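Local coordinates for protein beta-galactosidase (Trichoderma reesei, PDB 3OGV) that probably hydrolyses terminal non-reducing beta-D-galactose units of beta-D-galactosides, as a glycoside hydrolase of family 35, at residues A[47-52]-A[73-78]; A[238-243]-A[276-281]; A[887-892]-A[954-959]. One frame throughout, in Å; residues are numbered along the deposited sequence.

Interaction 1 of 3, residues A[47-52]-A[73-78]; sequences VHPFRL and VSFYVD. With PTQ (2-phenylethyl 1-thio-beta-D-galactopyranoside), chain E.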
loop_
_atom_site.group_PDB
_atom_site.type_symbol
_atom_site.label_atom_id
_atom_site.label_comp_id
_atom_site.label_asym_id
_atom_site.label_seq_id
_atom_site.Cartn_x
_atom_site.Cartn_y
_atom_site.Cartn_z
ATOM N N VAL A 47 -5.074 1.216 1.461
ATOM C CA VAL A 47 -4.315 0.946 2.698
ATOM C C VAL A 47 -4.726 -0.457 3.163
ATOM O O VAL A 47 -5.957 -0.746 3.188
ATOM C CB VAL A 47 -4.663 1.911 3.808
ATOM C CG1 VAL A 47 -4.010 1.623 5.127
ATOM C CG2 VAL A 47 -4.359 3.378 3.357
ATOM N N HIS A 48 -3.785 -1.301 3.551
ATOM C CA HIS A 48 -4.106 -2.685 4.006
ATOM C C HIS A 48 -3.856 -2.778 5.523
ATOM O O HIS A 48 -2.676 -2.818 5.906
ATOM C CB HIS A 48 -3.333 -3.703 3.205
ATOM C CG HIS A 48 -3.669 -3.711 1.773
ATOM N ND1 HIS A 48 -2.922 -4.288 0.823
ATOM C CD2 HIS A 48 -4.747 -3.126 1.136
ATOM C CE1 HIS A 48 -3.485 -4.101 -0.383
ATOM N NE2 HIS A 48 -4.598 -3.379 -0.191
ATOM N N PRO A 49 -4.878 -2.902 6.328
ATOM C CA PRO A 49 -4.632 -2.815 7.780
ATOM C C PRO A 49 -3.746 -3.950 8.273
ATOM O O PRO A 49 -2.946 -3.752 9.198
ATOM C CB PRO A 49 -6.054 -2.913 8.405
ATOM C CG PRO A 49 -6.938 -3.413 7.285
ATOM C CD PRO A 49 -6.323 -2.889 5.946
ATOM N N PHE A 50 -3.753 -5.098 7.604
ATOM C CA PHE A 50 -2.956 -6.246 8.057
ATOM C C PHE A 50 -1.493 -6.004 7.804
ATOM O O PHE A 50 -0.678 -6.801 8.321
ATOM C CB PHE A 50 -3.519 -7.576 7.433
ATOM C CG PHE A 50 -3.540 -7.542 5.930
ATOM C CD1 PHE A 50 -2.443 -7.808 5.178
ATOM C CD2 PHE A 50 -4.774 -7.218 5.267
ATOM C CE1 PHE A 50 -2.457 -7.787 3.753
ATOM C CE2 PHE A 50 -4.806 -7.160 3.868
ATOM C CZ PHE A 50 -3.686 -7.416 3.116
ATOM N N ARG A 51 -1.102 -5.041 6.926
ATOM C CA ARG A 51 0.289 -4.756 6.623
ATOM C C ARG A 51 0.861 -3.682 7.643
ATOM O O ARG A 51 2.044 -3.332 7.428
ATOM C CB ARG A 51 0.427 -4.313 5.153
ATOM C CG ARG A 51 0.468 -5.528 4.271
ATOM C CD ARG A 51 0.333 -5.241 2.763
ATOM N NE ARG A 51 0.873 -6.297 1.921
ATOM C CZ ARG A 51 0.379 -6.713 0.761
ATOM N NH1 ARG A 51 -0.857 -6.332 0.339
ATOM N NH2 ARG A 51 1.092 -7.591 0.070
ATOM N N LEU A 52 0.101 -3.279 8.623
ATOM C CA LEU A 52 0.609 -2.345 9.653
ATOM C C LEU A 52 0.004 -2.757 10.958
ATOM O O LEU A 52 -1.083 -2.337 11.361
ATOM C CB LEU A 52 0.259 -0.886 9.307
ATOM C CG LEU A 52 0.715 0.118 10.342
ATOM C CD1 LEU A 52 2.195 0.111 10.552
ATOM C CD2 LEU A 52 0.260 1.522 9.845
ATOM N N VAL A 73 -10.733 5.720 1.879
ATOM C CA VAL A 73 -9.685 4.655 1.841
ATOM C C VAL A 73 -10.379 3.323 1.439
ATOM O O VAL A 73 -11.456 3.043 1.936
ATOM C CB VAL A 73 -8.970 4.606 3.219
ATOM C CG1 VAL A 73 -8.226 3.239 3.464
ATOM C CG2 VAL A 73 -7.938 5.765 3.300
ATOM N N SER A 74 -9.630 2.648 0.599
ATOM C CA SER A 74 -10.024 1.286 0.209
ATOM C C SER A 74 -9.126 0.286 0.905
ATOM O O SER A 74 -7.909 0.524 0.948
ATOM C CB SER A 74 -9.963 1.226 -1.325
ATOM O OG SER A 74 -10.065 -0.120 -1.816
ATOM N N PHE A 75 -9.679 -0.842 1.409
ATOM C CA PHE A 75 -8.844 -1.800 2.097
ATOM C C PHE A 75 -9.244 -3.206 1.815
ATOM O O PHE A 75 -10.430 -3.518 1.647
ATOM C CB PHE A 75 -8.904 -1.577 3.641
ATOM C CG PHE A 75 -10.230 -1.896 4.274
ATOM C CD1 PHE A 75 -11.294 -0.998 4.307
ATOM C CD2 PHE A 75 -10.379 -3.130 5.015
ATOM C CE1 PHE A 75 -12.500 -1.306 4.915
ATOM C CE2 PHE A 75 -11.615 -3.423 5.602
ATOM C CZ PHE A 75 -12.690 -2.525 5.599
ATOM N N TYR A 76 -8.248 -4.075 1.751
ATOM C CA TYR A 76 -8.443 -5.550 1.793
ATOM C C TYR A 76 -8.502 -6.064 3.165
ATOM O O TYR A 76 -7.877 -5.520 4.124
ATOM C CB TYR A 76 -7.349 -6.259 0.999
ATOM C CG TYR A 76 -7.387 -6.177 -0.500
ATOM C CD1 TYR A 76 -8.593 -6.444 -1.246
ATOM C CD2 TYR A 76 -6.245 -5.999 -1.273
ATOM C CE1 TYR A 76 -8.560 -6.444 -2.645
ATOM C CE2 TYR A 76 -6.180 -6.010 -2.619
ATOM C CZ TYR A 76 -7.410 -6.244 -3.310
ATOM O OH TYR A 76 -7.341 -6.204 -4.670
ATOM N N VAL A 77 -9.103 -7.270 3.341
ATOM C CA VAL A 77 -8.943 -8.128 4.522
ATOM C C VAL A 77 -8.350 -9.455 4.041
ATOM O O VAL A 77 -8.738 -9.952 2.975
ATOM C CB VAL A 77 -10.269 -8.418 5.180
ATOM C CG1 VAL A 77 -10.128 -9.254 6.419
ATOM C CG2 VAL A 77 -10.980 -7.036 5.538
ATOM N N ASP A 78 -7.287 -9.927 4.730
ATOM C CA ASP A 78 -6.562 -11.189 4.357
ATOM C C ASP A 78 -7.082 -12.371 5.176
ATOM O O ASP A 78 -6.838 -12.523 6.399
ATOM C CB ASP A 78 -5.091 -10.946 4.597
ATOM C CG ASP A 78 -4.237 -12.104 4.178
ATOM O OD1 ASP A 78 -4.719 -13.174 3.733
ATOM O OD2 ASP A 78 -2.957 -11.930 4.204
HETATM C C1 PTQ E . -4.735 -6.104 -9.179
HETATM O O1 PTQ E . -3.289 -6.136 -9.285
HETATM S S1 PTQ E . -5.356 -6.981 -10.675
HETATM C C2 PTQ E . -5.271 -6.773 -7.958
HETATM O O2 PTQ E . -6.659 -6.641 -7.837
HETATM C C3 PTQ E . -4.570 -6.336 -6.671
HETATM O O3 PTQ E . -4.932 -7.173 -5.613
HETATM C C4 PTQ E . -3.069 -6.274 -6.874
HETATM O O4 PTQ E . -2.634 -7.666 -6.996
HETATM C C5 PTQ E . -2.638 -5.508 -8.074
HETATM O O5 PTQ E . -0.455 -4.932 -7.392
HETATM C C6 PTQ E . -1.216 -5.500 -8.529
HETATM C C7 PTQ E . -4.706 -5.930 -11.997
HETATM C C8 PTQ E . -4.811 -6.558 -13.362
HETATM C C9 PTQ E . -4.230 -5.698 -14.412
HETATM C C10 PTQ E . -2.884 -5.817 -14.737
HETATM C C11 PTQ E . -2.353 -4.933 -15.701
HETATM C C12 PTQ E . -3.184 -3.957 -16.296
HETATM C C13 PTQ E . -4.498 -3.862 -15.909
HETATM C C14 PTQ E . -4.999 -4.665 -14.965
#
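At the galactose site of the catalytic barrel, the loop leaving strand 38-47 packs against the end of strand 72-76, and His-48 meets Tyr-76 there. Their side chains run alongside each other and point the same way, with His-48 NE2 3.3 Å from Tyr-76 CD2. The two ring planes make 42°, an oblique pairing. Both imidazole nitrogens are held: Arg-51 NH1 donates to His-48 ND1 over 2.9 Å, close to the planes of ring and guanidinium, and His-48 NE2 is hydrogen-bonded to Glu-46, so rotation of the ring is restrained. At the far end of Tyr-76, its OH accepts from O3 of the bound thiogalactoside at 2.8 Å and also pairs with Asn-179 OD1.

The two strands are parallel neighbours in a TIM barrel; Val-47 N donates to Ser-74 O (3.0 Å, 165° at the hydrogen), after which segment 47-52 turns into a short 3-10 stretch. There Phe-50 has CG between its backbone N and carbonyl carbon (chi1 58°), which places its ring over Asp-78. Asp-78 CB lies 3.8 Å from the Phe-50 centroid, a CH-pi contact, while His-48 CB lies toward the rim of the opposite face. Tyr-76 O sits at the ring edge, 3.5 Å from Phe-50 CE2. Asp-78 is the N-cap of the next helix. Pro-49 CD packs 3.7 Å from Phe-75 CB, and Phe-100 of helix 98-107 touches both residues.

Interaction 2 of 3, residues A[238-243]-A[276-281]; sequences DGYPLG and LVEFQG. With PTQ (2-phenylethyl 1-thio-beta-D-galactopyranoside), chain E.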
loop_
_atom_site.group_PDB
_atom_site.type_symbol
_atom_site.label_atom_id
_atom_site.label_comp_id
_atom_site.label_asym_id
_atom_site.label_seq_id
_atom_site.Cartn_x
_atom_site.Cartn_y
_atom_site.Cartn_z
ATOM N N ASP A 238 -9.994 -1.506 -13.565
ATOM C CA ASP A 238 -8.656 -1.156 -13.042
ATOM C C ASP A 238 -7.847 -0.516 -14.153
ATOM O O ASP A 238 -8.214 -0.515 -15.338
ATOM C CB ASP A 238 -7.953 -2.478 -12.592
ATOM C CG ASP A 238 -8.753 -3.195 -11.560
ATOM O OD1 ASP A 238 -9.531 -2.620 -10.802
ATOM O OD2 ASP A 238 -8.718 -4.520 -11.724
ATOM N N GLY A 239 -6.644 -0.007 -13.786
ATOM C CA GLY A 239 -5.718 0.486 -14.736
ATOM C C GLY A 239 -4.302 0.453 -14.186
ATOM O O GLY A 239 -4.061 1.094 -13.190
ATOM N N TYR A 240 -3.422 -0.251 -14.892
ATOM C CA TYR A 240 -2.002 -0.244 -14.550
ATOM C C TYR A 240 -1.237 -0.076 -15.850
ATOM O O TYR A 240 -0.591 -1.003 -16.384
ATOM C CB TYR A 240 -1.590 -1.535 -13.801
ATOM C CG TYR A 240 -2.200 -1.651 -12.449
ATOM C CD1 TYR A 240 -3.431 -2.260 -12.259
ATOM C CD2 TYR A 240 -1.568 -1.093 -11.341
ATOM C CE1 TYR A 240 -3.992 -2.381 -10.976
ATOM C CE2 TYR A 240 -2.073 -1.277 -10.042
ATOM C CZ TYR A 240 -3.325 -1.889 -9.881
ATOM O OH TYR A 240 -3.804 -2.019 -8.593
ATOM N N PRO A 241 -1.304 1.122 -16.462
ATOM C CA PRO A 241 -0.892 1.246 -17.842
ATOM C C PRO A 241 0.572 1.108 -18.081
ATOM O O PRO A 241 0.923 0.761 -19.231
ATOM C CB PRO A 241 -1.378 2.676 -18.213
ATOM C CG PRO A 241 -1.808 3.304 -17.003
ATOM C CD PRO A 241 -1.986 2.301 -15.902
ATOM N N LEU A 242 1.415 1.292 -17.044
ATOM C CA LEU A 242 2.862 1.136 -17.270
ATOM C C LEU A 242 3.301 -0.252 -16.846
ATOM O O LEU A 242 4.506 -0.537 -16.914
ATOM C CB LEU A 242 3.697 2.284 -16.730
ATOM C CG LEU A 242 3.525 3.567 -17.713
ATOM C CD1 LEU A 242 2.128 4.105 -17.951
ATOM C CD2 LEU A 242 4.494 4.580 -17.317
ATOM N N GLY A 243 2.399 -1.076 -16.365
ATOM C CA GLY A 243 2.860 -2.403 -15.922
ATOM C C GLY A 243 3.603 -2.381 -14.612
ATOM O O GLY A 243 3.650 -1.386 -13.854
ATOM N N LEU A 276 -12.697 3.874 -11.411
ATOM C CA LEU A 276 -11.428 3.187 -11.492
ATOM C C LEU A 276 -11.157 2.766 -10.075
ATOM O O LEU A 276 -10.668 3.522 -9.187
ATOM C CB LEU A 276 -10.347 4.127 -12.067
ATOM C CG LEU A 276 -10.529 4.460 -13.515
ATOM C CD1 LEU A 276 -9.496 5.566 -13.914
ATOM C CD2 LEU A 276 -10.354 3.199 -14.427
ATOM N N VAL A 277 -11.480 1.476 -9.758
ATOM C CA VAL A 277 -11.474 0.971 -8.424
ATOM C C VAL A 277 -10.000 0.602 -8.038
ATOM O O VAL A 277 -9.732 0.618 -6.818
ATOM C CB VAL A 277 -12.416 -0.255 -8.294
ATOM C CG1 VAL A 277 -12.285 -0.940 -6.881
ATOM C CG2 VAL A 277 -13.802 0.329 -8.435
ATOM N N GLU A 278 -9.117 0.368 -8.992
ATOM C CA GLU A 278 -7.673 0.371 -8.690
ATOM C C GLU A 278 -7.046 1.082 -9.832
ATOM O O GLU A 278 -7.174 0.698 -11.025
ATOM C CB GLU A 278 -7.071 -1.037 -8.601
ATOM C CG GLU A 278 -7.670 -1.876 -7.532
ATOM C CD GLU A 278 -7.091 -3.293 -7.656
ATOM O OE1 GLU A 278 -5.974 -3.476 -8.095
ATOM O OE2 GLU A 278 -7.752 -4.177 -7.098
ATOM N N PHE A 279 -6.245 2.127 -9.554
ATOM C CA PHE A 279 -5.458 2.729 -10.602
ATOM C C PHE A 279 -4.007 2.886 -10.074
ATOM O O PHE A 279 -3.803 3.238 -8.880
ATOM C CB PHE A 279 -5.990 4.147 -11.034
ATOM C CG PHE A 279 -5.336 4.611 -12.326
ATOM C CD1 PHE A 279 -5.720 4.124 -13.548
ATOM C CD2 PHE A 279 -4.208 5.449 -12.264
ATOM C CE1 PHE A 279 -5.089 4.519 -14.692
ATOM C CE2 PHE A 279 -3.525 5.822 -13.343
ATOM C CZ PHE A 279 -3.926 5.357 -14.581
ATOM N N GLN A 280 -3.063 2.644 -10.943
ATOM C CA GLN A 280 -1.619 2.564 -10.598
ATOM C C GLN A 280 -1.102 3.689 -9.730
ATOM O O GLN A 280 -1.160 4.892 -10.156
ATOM C CB GLN A 280 -0.859 2.517 -11.897
ATOM C CG GLN A 280 0.605 2.351 -11.774
ATOM C CD GLN A 280 1.173 1.575 -12.914
ATOM O OE1 GLN A 280 0.772 1.699 -14.075
ATOM N NE2 GLN A 280 2.238 0.756 -12.606
ATOM N N GLY A 281 -0.663 3.365 -8.539
ATOM C CA GLY A 281 0.021 4.265 -7.584
ATOM C C GLY A 281 1.460 3.791 -7.341
ATOM O O GLY A 281 2.137 4.439 -6.498
HETATM C C1 PTQ E . -4.735 -6.104 -9.179
HETATM O O1 PTQ E . -3.289 -6.136 -9.285
HETATM S S1 PTQ E . -5.356 -6.981 -10.675
HETATM C C2 PTQ E . -5.271 -6.773 -7.958
HETATM O O2 PTQ E . -6.659 -6.641 -7.837
HETATM C C3 PTQ E . -4.570 -6.336 -6.671
HETATM O O3 PTQ E . -4.932 -7.173 -5.613
HETATM C C4 PTQ E . -3.069 -6.274 -6.874
HETATM O O4 PTQ E . -2.634 -7.666 -6.996
HETATM C C5 PTQ E . -2.638 -5.508 -8.074
HETATM O O5 PTQ E . -0.455 -4.932 -7.392
HETATM C C6 PTQ E . -1.216 -5.500 -8.529
HETATM C C7 PTQ E . -4.706 -5.930 -11.997
HETATM C C8 PTQ E . -4.811 -6.558 -13.362
HETATM C C9 PTQ E . -4.230 -5.698 -14.412
HETATM C C10 PTQ E . -2.884 -5.817 -14.737
HETATM C C11 PTQ E . -2.353 -4.933 -15.701
HETATM C C12 PTQ E . -3.184 -3.957 -16.296
HETATM C C13 PTQ E . -4.498 -3.862 -15.909
HETATM C C14 PTQ E . -4.999 -4.665 -14.965
#
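Tyr-240 and Glu-278 both carry CG anti to the carbonyl carbon (chi1 -67° and -61°), and beyond CG the glutamate chain is extended, so phenol and carboxylate converge beside the bound thiogalactoside. Tyr-240 OH donates to Glu-278 OE1 over 2.7 Å, approaching on the anti side of the carboxylate and slightly out of its plane. Ring and carboxylate planes are steeply inclined, and OE1 lies at the edge of the ring. The same OE1 is 3.1 Å from C1 of the ligand, the anomeric carbon, a position consistent with the nucleophile of retaining family 35 enzymes. Glu-278 OE2 accepts from ligand O2 at 2.8 Å and is also paired with Arg-114 and Asn-215, and bonds at both oxygens restrain the rotation of the carboxylate.

The backbones belong to parallel strands 236-239 and 275-280, joined by helix 261-268 in a beta-alpha-beta unit of the TIM barrel. Gly-239 bridges Phe-279: Gly-239 N donates to Glu-278 O at 2.9 Å, and Gln-280 N returns a bond of the same 2.9 Å to Gly-239 O. Gly-239 leaves room for the Phe-279 ring, since a CB there would probably clash with CD1; its carbonyl oxygen lies over the face of that ring. From the end of its strand, Gln-280 reaches with a bent side chain to the type I turn Tyr-240 to Gly-243. Its OE1 accepts from Leu-242 N (3.1 Å, 164° at the hydrogen) in the carbonyl plane, and Gln-280 NE2 donates to Gly-243 O at 2.9 Å.

Interaction 3 of 3, residues A[887-892]-A[954-959]; sequences YAAKLP and NWIGVA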
loop_
_atom_site.group_PDB
_atom_site.type_symbol
_atom_site.label_atom_id
_atom_site.label_comp_id
_atom_site.label_asym_id
_atom_site.label_seq_id
_atom_site.Cartn_x
_atom_site.Cartn_y
_atom_site.Cartn_z
ATOM N N TYR A 887 20.488 -15.937 16.572
ATOM C CA TYR A 887 21.169 -14.948 17.459
ATOM C C TYR A 887 20.143 -14.036 18.060
ATOM O O TYR A 887 19.228 -13.564 17.340
ATOM C CB TYR A 887 22.081 -14.127 16.563
ATOM C CG TYR A 887 23.182 -14.930 15.957
ATOM C CD1 TYR A 887 23.105 -15.516 14.712
ATOM C CD2 TYR A 887 24.381 -15.161 16.705
ATOM C CE1 TYR A 887 24.105 -16.297 14.188
ATOM C CE2 TYR A 887 25.412 -15.924 16.175
ATOM C CZ TYR A 887 25.313 -16.479 14.940
ATOM O OH TYR A 887 26.292 -17.189 14.314
ATOM N N ALA A 888 20.249 -13.740 19.359
ATOM C CA ALA A 888 19.261 -12.835 20.010
ATOM C C ALA A 888 20.033 -11.812 20.860
ATOM O O ALA A 888 21.116 -12.105 21.421
ATOM C CB ALA A 888 18.315 -13.533 20.917
ATOM N N ALA A 889 19.517 -10.578 20.907
ATOM C CA ALA A 889 20.134 -9.540 21.799
ATOM C C ALA A 889 19.085 -8.567 22.305
ATOM O O ALA A 889 18.046 -8.326 21.579
ATOM C CB ALA A 889 21.178 -8.773 21.030
ATOM N N LYS A 890 19.265 -8.010 23.487
ATOM C CA LYS A 890 18.401 -6.980 24.026
ATOM C C LYS A 890 18.881 -5.600 23.417
ATOM O O LYS A 890 20.101 -5.272 23.369
ATOM C CB LYS A 890 18.557 -6.905 25.527
ATOM C CG LYS A 890 17.587 -5.951 26.210
ATOM C CD LYS A 890 17.809 -5.912 27.708
ATOM C CE LYS A 890 17.221 -7.087 28.336
ATOM N NZ LYS A 890 17.522 -7.060 29.825
ATOM N N LEU A 891 17.921 -4.851 22.881
ATOM C CA LEU A 891 18.211 -3.549 22.298
ATOM C C LEU A 891 17.402 -2.536 23.076
ATOM O O LEU A 891 16.202 -2.317 22.874
ATOM C CB LEU A 891 17.721 -3.538 20.824
ATOM C CG LEU A 891 17.739 -2.152 20.121
ATOM C CD1 LEU A 891 19.125 -1.535 20.097
ATOM C CD2 LEU A 891 17.148 -2.294 18.709
ATOM N N PRO A 892 17.984 -1.855 24.062
ATOM C CA PRO A 892 17.275 -0.751 24.768
ATOM C C PRO A 892 17.226 0.498 23.892
ATOM O O PRO A 892 18.177 0.779 23.190
ATOM C CB PRO A 892 18.199 -0.465 26.015
ATOM C CG PRO A 892 19.198 -1.571 26.020
ATOM C CD PRO A 892 19.315 -2.134 24.629
ATOM N N ASN A 954 13.889 -3.887 24.043
ATOM C CA ASN A 954 13.412 -4.668 22.872
ATOM C C ASN A 954 14.247 -5.891 22.736
ATOM O O ASN A 954 15.380 -5.896 23.216
ATOM C CB ASN A 954 13.582 -3.797 21.600
ATOM C CG ASN A 954 12.763 -2.565 21.649
ATOM O OD1 ASN A 954 11.599 -2.593 21.360
ATOM N ND2 ASN A 954 13.351 -1.446 22.125
ATOM N N TRP A 955 13.729 -6.915 22.095
ATOM C CA TRP A 955 14.523 -8.061 21.769
ATOM C C TRP A 955 14.666 -8.150 20.248
ATOM O O TRP A 955 13.584 -8.144 19.562
ATOM C CB TRP A 955 13.855 -9.331 22.352
ATOM C CG TRP A 955 14.217 -9.427 23.800
ATOM C CD1 TRP A 955 13.541 -8.957 24.818
ATOM C CD2 TRP A 955 15.443 -10.019 24.330
ATOM N NE1 TRP A 955 14.251 -9.160 26.010
ATOM C CE2 TRP A 955 15.402 -9.854 25.714
ATOM C CE3 TRP A 955 16.484 -10.704 23.737
ATOM C CZ2 TRP A 955 16.488 -10.302 26.587
ATOM C CZ3 TRP A 955 17.609 -11.150 24.586
ATOM C CH2 TRP A 955 17.544 -10.937 25.970
ATOM N N ILE A 956 15.841 -8.251 19.691
ATOM C CA ILE A 956 15.981 -8.506 18.300
ATOM C C ILE A 956 16.606 -9.862 18.045
ATOM O O ILE A 956 17.345 -10.408 18.930
ATOM C CB ILE A 956 16.710 -7.379 17.619
ATOM C CG1 ILE A 956 18.193 -7.322 18.094
ATOM C CG2 ILE A 956 16.013 -6.012 18.026
ATOM C CD1 ILE A 956 19.052 -6.238 17.344
ATOM N N GLY A 957 16.272 -10.419 16.903
ATOM C CA GLY A 957 16.720 -11.788 16.600
ATOM C C GLY A 957 17.141 -11.862 15.158
ATOM O O GLY A 957 16.527 -11.227 14.245
ATOM N N VAL A 958 18.197 -12.629 14.840
ATOM C CA VAL A 958 18.635 -12.800 13.492
ATOM C C VAL A 958 18.921 -14.295 13.346
ATOM O O VAL A 958 19.816 -14.868 14.011
ATOM C CB VAL A 958 19.941 -12.021 13.121
ATOM C CG1 VAL A 958 20.375 -12.274 11.698
ATOM C CG2 VAL A 958 19.698 -10.507 13.451
ATOM N N ALA A 959 18.157 -14.937 12.431
ATOM C CA ALA A 959 18.514 -16.329 12.069
ATOM C C ALA A 959 19.435 -16.282 10.914
ATOM O O ALA A 959 19.282 -15.456 9.979
ATOM C CB ALA A 959 17.257 -17.131 11.660
#
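Trp-955 and Lys-890 face each other across two neighbouring antiparallel strands, 883-894 and 953-962, in an all-beta domain assigned to the galactose-binding-domain-like clan. The better buried face carries Tyr-887, Ala-889 and Leu-891 on one strand and Val-958, Ile-956 and Asn-954 on the other. Regular bonds tie the strands together: in the hydrogen-bonded pair Ala-889/Ile-956, Ile-956 N reaches Ala-889 O over 2.9 Å with 165° at the hydrogen. At the Tyr-887 end, the ring turns its edge to Val-958 O, 3.4 Å from CD1, and outside the pair Trp-662 packs against Ala-889.

The other face is looser and reaches solvent, for Lys-890 is exposed and Trp-955 partly so. The indole leans across the partner strand: Lys-890 CB stands over its six-membered ring, 4.2 Å from the centroid and 12° off the normal. Lys-890 bends at chi3 (-78°), which brings CE to 3.7 Å from Trp-955 CZ2, while NZ makes a weak, long ion pair with Asp-953. Replacing Trp-955 by an alanine would probably uncover the backbone around Lys-890 N and leave the lysine's aliphatic chain without its aromatic support.

At the Leu-891/Asn-954 pair, the side-chain amide adds to the backbone bonding, its OD1 being held by Asn-924; Asn-954 ND2 gives Leu-891 O a bond of 3.1 Å, nearly in line with the C=O.

How the interactions relate
Interactions 1 and 2 belong to one catalytic barrel and reach the same sheet, their centres about 18 Å apart, and they meet at the ligand, where Tyr-76 OH lies 3.2 Å from Glu-278 OE2. Interaction 1 joins its segments mainly through rings and apolar groups around a single backbone bond; in interaction 2 side-chain hydrogen bonds of Tyr-240 and Gln-280 supplement the backbone pairing. All touching residues are buried in both, except Pro-241, Leu-242 and Gly-243 in the turn. Interaction 3 lies in a separate all-beta domain, its centre about 28 Å from that of interaction 1. It relies on regular antiparallel bonding in mid-strand, one face buried and the other reaching solvent, and touches no ligand.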